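Ribosome inactivating type 1 protein (Iris hollandica, PDB 3MVG) belongs to the type 1 ribosome-inactivating proteins, the plant family members built from a single chain without a lectin subunit. Local coordinates at residues I1-R13 / Q46-N59. Sequence-based numbering, arbitrary orientation. Where two conformers were deposited one is given.
Sequences IETVEFRVTGTTR and QQDLLFVRLFDWGN
Glu2, Val4, Phe6 and Val8 of 1-13 exchange backbone hydrogen bonds with Phe51, Arg53 and Phe55 of 46-59, the ladder of two parallel strands. It starts at Phe51 N to Glu2 O (2.9 Å) and ends at Val8 N to Phe55 O (3.1 Å). Beta-branched and aromatic residues, at ease in extended backbone, fill much of it.

Charged groups line the face bearing Thr3, Glu5 and Arg7. The guanidinium of Arg53 grips Glu5 side-on in a salt bridge, NE (2.7 Å) and NH1 both reaching the single oxygen OE2. NE meets its anti lone pair, whereas NH1 comes from above the carboxylate plane, the two planes 86° apart. Thr3 CG2 lies over one face of this guanidinium, and a water joins Thr3 OG1 to Arg53 NH2. Arginine suits such a place, its flat cation bonding at the edge while its face accepts a methyl.

Arg7 uses its face instead: its guanidinium lies flat on the Phe55 ring, planes 4° apart, with CZ 3.6 Å from the ring centroid, a cation-pi stack. The bend at chi2 (-148°) helps lay the chain along the ring.

Aliphatic groups cover two more rings by CH-pi contact. Ile1 CB sits 3.5 Å from the Phe51 ring centroid, almost on its normal, and Val8 CG2 lies 3.8 Å from the centroid of the six-membered ring of Trp57.

On the other face, Val4 and Val52 pack against Phe19 of helix 13-27; strand 3-7, this helix and strand 49-55 thus make a beta-alpha-beta crossover. Within this chain, strand 3-7 is an outermost strand of the mixed sheet; strand 49-55 pairs beyond it with antiparallel strand 61-67, and helix 126-138 packs against Leu54 and Trp57.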
loop_
_atom_site.group_PDB
_atom_site.type_symbol
_atom_site.label_atom_id
_atom_site.label_comp_id
_atom_site.label_asym_id
_atom_site.label_seq_id
_atom_site.Cartn_x
_atom_site.Cartn_y
_atom_site.Cartn_z
ATOM N N ILE A 1 -14.093 -7.539 -26.511
ATOM C CA ILE A 1 -13.040 -6.646 -25.945
ATOM C C ILE A 1 -12.301 -7.349 -24.811
ATOM O O ILE A 1 -12.940 -8.008 -23.984
ATOM C CB ILE A 1 -13.669 -5.345 -25.408
ATOM C CG1 ILE A 1 -14.357 -4.574 -26.536
ATOM C CG2 ILE A 1 -12.625 -4.476 -24.718
ATOM C CD1 ILE A 1 -13.435 -4.229 -27.693
ATOM N N GLU A 2 -10.972 -7.206 -24.772
ATOM C CA GLU A 2 -10.162 -7.692 -23.646
ATOM C C GLU A 2 -10.859 -7.425 -22.312
ATOM O O GLU A 2 -11.314 -6.306 -22.063
ATOM C CB GLU A 2 -8.817 -6.978 -23.644
ATOM C CG GLU A 2 -7.802 -7.559 -22.685
ATOM C CD GLU A 2 -7.221 -8.868 -23.173
ATOM O OE1 GLU A 2 -6.872 -9.702 -22.318
ATOM O OE2 GLU A 2 -7.130 -9.063 -24.404
ATOM N N THR A 3 -10.947 -8.457 -21.476
ATOM C CA THR A 3 -11.713 -8.382 -20.226
ATOM C C THR A 3 -10.889 -8.828 -19.029
ATOM O O THR A 3 -10.174 -9.838 -19.099
ATOM C CB THR A 3 -13.000 -9.229 -20.333
ATOM O OG1 THR A 3 -13.759 -8.776 -21.456
ATOM C CG2 THR A 3 -13.864 -9.121 -19.068
ATOM N N VAL A 4 -10.987 -8.043 -17.951
ATOM C CA VAL A 4 -10.370 -8.309 -16.648
ATOM C C VAL A 4 -11.493 -8.434 -15.616
ATOM O O VAL A 4 -12.353 -7.558 -15.534
ATOM C CB VAL A 4 -9.457 -7.139 -16.213
ATOM C CG1 VAL A 4 -8.827 -7.430 -14.856
ATOM C CG2 VAL A 4 -8.387 -6.865 -17.263
ATOM N N GLU A 5 -11.503 -9.513 -14.838
ATOM C CA GLU A 5 -12.612 -9.773 -13.911
ATOM C C GLU A 5 -12.253 -9.637 -12.433
ATOM O O GLU A 5 -11.104 -9.849 -12.040
ATOM C CB GLU A 5 -13.200 -11.169 -14.145
ATOM C CG GLU A 5 -13.746 -11.408 -15.542
ATOM C CD GLU A 5 -14.396 -12.771 -15.683
ATOM O OE1 GLU A 5 -13.810 -13.757 -15.193
ATOM O OE2 GLU A 5 -15.484 -12.856 -16.294
ATOM N N PHE A 6 -13.256 -9.302 -11.622
ATOM C CA PHE A 6 -13.122 -9.266 -10.166
ATOM C C PHE A 6 -14.453 -9.678 -9.548
ATOM O O PHE A 6 -15.513 -9.211 -9.976
ATOM C CB PHE A 6 -12.723 -7.878 -9.660
ATOM C CG PHE A 6 -12.642 -7.791 -8.161
ATOM C CD1 PHE A 6 -13.678 -7.218 -7.429
ATOM C CD2 PHE A 6 -11.554 -8.321 -7.473
ATOM C CE1 PHE A 6 -13.617 -7.156 -6.046
ATOM C CE2 PHE A 6 -11.498 -8.260 -6.079
ATOM C CZ PHE A 6 -12.531 -7.673 -5.377
ATOM N N ARG A 7 -14.391 -10.560 -8.549
ATOM C CA ARG A 7 -15.581 -11.008 -7.818
ATOM C C ARG A 7 -15.450 -10.681 -6.350
ATOM O O ARG A 7 -14.403 -10.940 -5.750
ATOM C CB ARG A 7 -15.798 -12.514 -7.973
ATOM C CG ARG A 7 -15.677 -12.981 -9.396
ATOM C CD ARG A 7 -16.572 -14.154 -9.661
ATOM N NE ARG A 7 -16.406 -14.614 -11.036
ATOM C CZ ARG A 7 -17.252 -15.419 -11.661
ATOM N NH1 ARG A 7 -18.326 -15.864 -11.024
ATOM N NH2 ARG A 7 -17.022 -15.780 -12.916
ATOM N N VAL A 8 -16.505 -10.136 -5.752
ATOM C CA VAL A 8 -16.425 -9.802 -4.335
ATOM C C VAL A 8 -16.330 -11.021 -3.409
ATOM O O VAL A 8 -15.662 -10.957 -2.379
ATOM C CB VAL A 8 -17.554 -8.852 -3.854
ATOM C CG1 VAL A 8 -17.437 -7.486 -4.525
ATOM C CG2 VAL A 8 -18.936 -9.441 -4.067
ATOM N N THR A 9 -16.967 -12.123 -3.799
ATOM C CA THR A 9 -16.979 -13.347 -2.994
ATOM C C THR A 9 -15.564 -13.858 -2.740
ATOM O O THR A 9 -14.799 -14.078 -3.677
ATOM C CB THR A 9 -17.843 -14.434 -3.666
ATOM O OG1 THR A 9 -19.213 -14.002 -3.666
ATOM C CG2 THR A 9 -17.725 -15.782 -2.940
ATOM N N GLY A 10 -15.213 -14.003 -1.464
ATOM C CA GLY A 10 -13.901 -14.514 -1.091
ATOM C C GLY A 10 -12.762 -13.521 -1.208
ATOM O O GLY A 10 -11.601 -13.916 -1.146
ATOM N N THR A 11 -13.071 -12.234 -1.371
ATOM C CA THR A 11 -12.030 -11.214 -1.546
ATOM C C THR A 11 -11.032 -11.190 -0.398
ATOM O O THR A 11 -11.402 -11.158 0.781
ATOM C CB THR A 11 -12.635 -9.808 -1.724
ATOM O OG1 THR A 11 -13.326 -9.755 -2.977
ATOM C CG2 THR A 11 -11.556 -8.722 -1.737
ATOM N N THR A 12 -9.759 -11.177 -0.777
ATOM C CA THR A 12 -8.656 -10.989 0.151
ATOM C C THR A 12 -7.853 -9.762 -0.309
ATOM O O THR A 12 -8.087 -9.238 -1.411
ATOM C CB THR A 12 -7.729 -12.218 0.147
ATOM O OG1 THR A 12 -7.196 -12.386 -1.171
ATOM C CG2 THR A 12 -8.475 -13.491 0.573
ATOM N N ARG A 13 -6.918 -9.305 0.520
ATOM C CA ARG A 13 -6.026 -8.216 0.120
ATOM C C ARG A 13 -5.319 -8.596 -1.179
ATOM O O ARG A 13 -5.244 -7.796 -2.119
ATOM C CB ARG A 13 -5.006 -7.908 1.218
ATOM C CG ARG A 13 -5.615 -7.536 2.562
ATOM C CD ARG A 13 -4.529 -7.261 3.608
ATOM N NE ARG A 13 -4.914 -7.700 4.951
ATOM C CZ ARG A 13 -5.073 -6.894 5.998
ATOM N NH1 ARG A 13 -4.875 -5.588 5.878
ATOM N NH2 ARG A 13 -5.426 -7.392 7.174
ATOM N N GLN A 46 -11.172 0.184 -31.282
ATOM C CA GLN A 46 -11.511 -0.700 -30.163
ATOM C C GLN A 46 -10.305 -1.087 -29.316
ATOM O O GLN A 46 -10.470 -1.532 -28.181
ATOM C CB GLN A 46 -12.181 -1.980 -30.676
ATOM C CG GLN A 46 -13.656 -1.827 -30.996
ATOM C CD GLN A 46 -14.268 -3.103 -31.526
ATOM O OE1 GLN A 46 -13.890 -4.204 -31.122
ATOM N NE2 GLN A 46 -15.220 -2.963 -32.437
ATOM N N GLN A 47 -9.104 -0.936 -29.873
ATOM C CA GLN A 47 -7.871 -1.188 -29.127
ATOM C C GLN A 47 -7.762 -0.264 -27.913
ATOM O O GLN A 47 -7.037 -0.582 -26.970
ATOM C CB GLN A 47 -6.646 -1.044 -30.046
ATOM C CG GLN A 47 -5.313 -1.453 -29.395
ATOM C CD GLN A 47 -4.207 -1.777 -30.393
ATOM O OE1 GLN A 47 -3.028 -1.501 -30.143
ATOM N NE2 GLN A 47 -4.580 -2.374 -31.520
ATOM N N ASP A 48 -8.481 0.860 -27.953
ATOM C CA ASP A 48 -8.519 1.839 -26.862
ATOM C C ASP A 48 -9.346 1.375 -25.666
ATOM O O ASP A 48 -9.310 2.023 -24.629
ATOM C CB ASP A 48 -9.160 3.163 -27.319
ATOM C CG ASP A 48 -8.347 3.927 -28.356
ATOM O OD1 ASP A 48 -7.144 3.658 -28.547
ATOM O OD2 ASP A 48 -8.952 4.832 -28.978
ATOM N N LEU A 49 -10.132 0.309 -25.812
ATOM C CA LEU A 49 -11.092 -0.075 -24.770
ATOM C C LEU A 49 -10.657 -1.283 -23.957
ATOM O O LEU A 49 -9.868 -2.120 -24.416
ATOM C CB LEU A 49 -12.482 -0.317 -25.373
ATOM C CG LEU A 49 -13.098 0.842 -26.160
ATOM C CD1 LEU A 49 -14.454 0.447 -26.745
ATOM C CD2 LEU A 49 -13.226 2.104 -25.313
ATOM N N LEU A 50 -11.175 -1.363 -22.735
ATOM C CA LEU A 50 -10.958 -2.508 -21.875
ATOM C C LEU A 50 -12.240 -2.745 -21.096
ATOM O O LEU A 50 -12.867 -1.800 -20.625
ATOM C CB LEU A 50 -9.780 -2.234 -20.931
ATOM C CG LEU A 50 -9.340 -3.392 -20.045
ATOM C CD1 LEU A 50 -8.756 -4.522 -20.868
ATOM C CD2 LEU A 50 -8.321 -2.894 -19.050
ATOM N N PHE A 51 -12.640 -4.002 -20.974
ATOM C CA PHE A 51 -13.808 -4.368 -20.175
ATOM C C PHE A 51 -13.358 -4.849 -18.801
ATOM O O PHE A 51 -12.392 -5.614 -18.692
ATOM C CB PHE A 51 -14.587 -5.499 -20.850
ATOM C CG PHE A 51 -15.459 -5.076 -22.019
ATOM C CD1 PHE A 51 -16.259 -6.025 -22.638
ATOM C CD2 PHE A 51 -15.521 -3.759 -22.482
ATOM C CE1 PHE A 51 -17.089 -5.693 -23.718
ATOM C CE2 PHE A 51 -16.348 -3.417 -23.570
ATOM C CZ PHE A 51 -17.133 -4.389 -24.180
ATOM N N VAL A 52 -14.088 -4.439 -17.767
ATOM C CA VAL A 52 -13.837 -4.869 -16.401
ATOM C C VAL A 52 -15.138 -5.456 -15.883
ATOM O O VAL A 52 -16.090 -4.726 -15.606
ATOM C CB VAL A 52 -13.373 -3.697 -15.504
ATOM C CG1 VAL A 52 -13.157 -4.171 -14.069
ATOM C CG2 VAL A 52 -12.088 -3.109 -16.044
ATOM N N ARG A 53 -15.190 -6.784 -15.801
ATOM C CA ARG A 53 -16.398 -7.464 -15.369
ATOM C C ARG A 53 -16.361 -7.685 -13.868
ATOM O O ARG A 53 -15.433 -8.313 -13.343
ATOM C CB ARG A 53 -16.597 -8.778 -16.129
ATOM C CG ARG A 53 -17.951 -9.429 -15.832
ATOM C CD ARG A 53 -18.443 -10.380 -16.919
ATOM N NE ARG A 53 -17.415 -11.310 -17.377
ATOM C CZ ARG A 53 -16.971 -11.380 -18.629
ATOM N NH1 ARG A 53 -16.031 -12.258 -18.951
ATOM N NH2 ARG A 53 -17.463 -10.577 -19.564
ATOM N N LEU A 54 -17.364 -7.146 -13.183
ATOM C CA LEU A 54 -17.425 -7.166 -11.728
ATOM C C LEU A 54 -18.633 -7.948 -11.266
ATOM O O LEU A 54 -19.727 -7.755 -11.787
ATOM C CB LEU A 54 -17.538 -5.740 -11.197
ATOM C CG LEU A 54 -16.439 -4.753 -11.590
ATOM C CD1 LEU A 54 -16.810 -3.373 -11.105
ATOM C CD2 LEU A 54 -15.114 -5.190 -10.999
ATOM N N PHE A 55 -18.440 -8.791 -10.253
ATOM C CA PHE A 55 -19.491 -9.690 -9.747
ATOM C C PHE A 55 -19.839 -9.364 -8.303
ATOM O O PHE A 55 -18.949 -9.231 -7.460
ATOM C CB PHE A 55 -19.032 -11.149 -9.832
ATOM C CG PHE A 55 -18.844 -11.665 -11.238
ATOM C CD1 PHE A 55 -17.708 -11.354 -11.971
ATOM C CD2 PHE A 55 -19.795 -12.510 -11.815
ATOM C CE1 PHE A 55 -17.528 -11.846 -13.262
ATOM C CE2 PHE A 55 -19.619 -13.015 -13.110
ATOM C CZ PHE A 55 -18.490 -12.683 -13.831
ATOM N N ASP A 56 -21.134 -9.236 -8.019
ATOM C CA ASP A 56 -21.602 -8.961 -6.661
ATOM C C ASP A 56 -21.656 -10.228 -5.799
ATOM O O ASP A 56 -21.156 -11.268 -6.218
ATOM C CB ASP A 56 -22.937 -8.199 -6.685
ATOM C CG ASP A 56 -24.126 -9.058 -7.102
ATOM O OD1 ASP A 56 -23.996 -10.301 -7.228
ATOM O OD2 ASP A 56 -25.206 -8.464 -7.308
ATOM N N TRP A 57 -22.230 -10.138 -4.600
ATOM C CA TRP A 57 -22.230 -11.290 -3.687
ATOM C C TRP A 57 -22.947 -12.508 -4.267
ATOM O O TRP A 57 -22.610 -13.639 -3.920
ATOM C CB TRP A 57 -22.818 -10.957 -2.312
ATOM C CG TRP A 57 -22.053 -9.937 -1.507
ATOM C CD1 TRP A 57 -22.508 -8.717 -1.101
ATOM C CD2 TRP A 57 -20.712 -10.048 -1.001
ATOM N NE1 TRP A 57 -21.548 -8.064 -0.374
ATOM C CE2 TRP A 57 -20.430 -8.851 -0.303
ATOM C CE3 TRP A 57 -19.727 -11.041 -1.062
ATOM C CZ2 TRP A 57 -19.200 -8.614 0.314
ATOM C CZ3 TRP A 57 -18.499 -10.803 -0.449
ATOM C CH2 TRP A 57 -18.252 -9.599 0.233
ATOM N N GLY A 58 -23.919 -12.279 -5.143
ATOM C CA GLY A 58 -24.639 -13.371 -5.804
ATOM C C GLY A 58 -24.104 -13.719 -7.182
ATOM O O GLY A 58 -24.774 -14.396 -7.962
ATOM N N ASN A 59 -22.886 -13.269 -7.484
ATOM C CA ASN A 59 -22.296 -13.412 -8.816
ATOM C C ASN A 59 -23.114 -12.849 -9.967
ATOM O O ASN A 59 -23.035 -13.338 -11.094
ATOM C CB ASN A 59 -21.865 -14.854 -9.101
ATOM C CG ASN A 59 -20.575 -15.206 -8.420
ATOM O OD1 ASN A 59 -19.714 -14.342 -8.201
ATOM N ND2 ASN A 59 -20.423 -16.471 -8.072
HETATM O O HOH W 1 -16.349 -9.515 -21.830
HETATM O O HOH W 2 -18.938 -12.690 -6.094
HETATM O O HOH W 3 -21.060 -14.721 -1.642
#